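Local coordinates for protein VP5 (Halorubrum pleomorphic virus 2, PDB 6QGI) that is a viral envelope protein that probably drives fusion of the viral membrane with that of the haloarchaeal host cell, at residues A30-E33 with G34-A37. Sequence-based numbering, arbitrary orientation.
Sequences APPE and GLTA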
# COMPACT_ATOMS: atom_id res chain seq x y z
N ALA A 30 -5.62 17.78 -8.89
CA ALA A 30 -5.58 17.96 -10.33
C ALA A 30 -4.82 19.23 -10.70
O ALA A 30 -4.97 20.23 -9.99
CB ALA A 30 -6.98 18.01 -10.90
N PRO A 31 -4.03 19.21 -11.80
CA PRO A 31 -3.28 20.41 -12.20
C PRO A 31 -4.18 21.62 -12.41
O PRO A 31 -5.33 21.46 -12.87
CB PRO A 31 -2.61 20.00 -13.51
CG PRO A 31 -2.51 18.52 -13.42
CD PRO A 31 -3.73 18.08 -12.71
N PRO A 32 -3.67 22.84 -12.13
CA PRO A 32 -4.48 24.04 -12.31
C PRO A 32 -4.61 24.48 -13.77
O PRO A 32 -3.86 24.05 -14.63
CB PRO A 32 -3.70 25.09 -11.52
CG PRO A 32 -2.30 24.66 -11.62
CD PRO A 32 -2.35 23.17 -11.56
N GLU A 33 -5.55 25.40 -14.02
CA GLU A 33 -5.71 26.02 -15.33
C GLU A 33 -4.70 27.17 -15.40
O GLU A 33 -4.18 27.59 -14.37
CB GLU A 33 -7.16 26.49 -15.52
CG GLU A 33 -8.12 25.34 -15.80
CD GLU A 33 -9.54 25.70 -16.21
OE1 GLU A 33 -9.73 26.70 -16.95
OE2 GLU A 33 -10.47 24.95 -15.82
N GLY A 34 -4.41 27.65 -16.60
CA GLY A 34 -3.46 28.74 -16.78
C GLY A 34 -2.01 28.32 -16.87
O GLY A 34 -1.11 29.17 -16.82
N LEU A 35 -1.77 27.01 -17.00
CA LEU A 35 -0.43 26.45 -17.11
C LEU A 35 0.06 26.48 -18.55
O LEU A 35 -0.74 26.58 -19.48
CB LEU A 35 -0.43 25.00 -16.59
CG LEU A 35 -0.75 24.76 -15.13
CD1 LEU A 35 -0.87 23.29 -14.86
CD2 LEU A 35 0.32 25.35 -14.24
N THR A 36 1.40 26.36 -18.75
CA THR A 36 1.97 26.26 -20.10
C THR A 36 1.59 24.89 -20.65
O THR A 36 1.27 23.99 -19.86
CB THR A 36 3.49 26.53 -20.14
OG1 THR A 36 4.19 25.55 -19.36
CG2 THR A 36 3.88 27.94 -19.69
N ALA A 37 1.59 24.73 -21.98
CA ALA A 37 1.25 23.47 -22.64
C ALA A 37 2.04 22.27 -22.06
O ALA A 37 1.43 21.32 -21.59
CB ALA A 37 1.49 23.58 -24.14
O HOH W 1 -3.49 24.45 -17.39
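The CG-CD side of the Pro-32 ring meets the branched end of Leu-35, the two side chains crossing at about a right angle. CD1 of Leu-35 lies 3.6 Å from Pro-32 CD, while CD2 approaches CG of the same ring at 3.8 Å. CD1 also reaches the neighbouring ring, 4.0 Å from Pro-31 CB, so one methyl bridges both prolines. Leu-35 has CG anti to its carbonyl carbon (chi1 -64°) and CD1 extended away from CA (chi2 173°), which carries this methyl back over the turn. The Pro-32 carbonyl faces the leucine too, its O 3.1 Å from CD1. No direct hydrogen bond closes the turn; instead a water donates to Pro-32 O at 2.8 Å and accepts from Leu-35 N at 3.1 Å. Gly-34, with a positive phi of 86°, sits where the chain bends sharply. This surface turn lies in the loop between strand 11-13 and helix 37-60, with Thr-36 at the helix N-cap. Pro-31 packs against Ile-127 of helix 91-133 and Leu-40 of helix 37-60. Pro-31 O accepts a hydrogen bond from Thr-130 OG1 and Leu-35 O one from His-134 NE2, tying the loop to the last turn of helix 91-133 and just beyond.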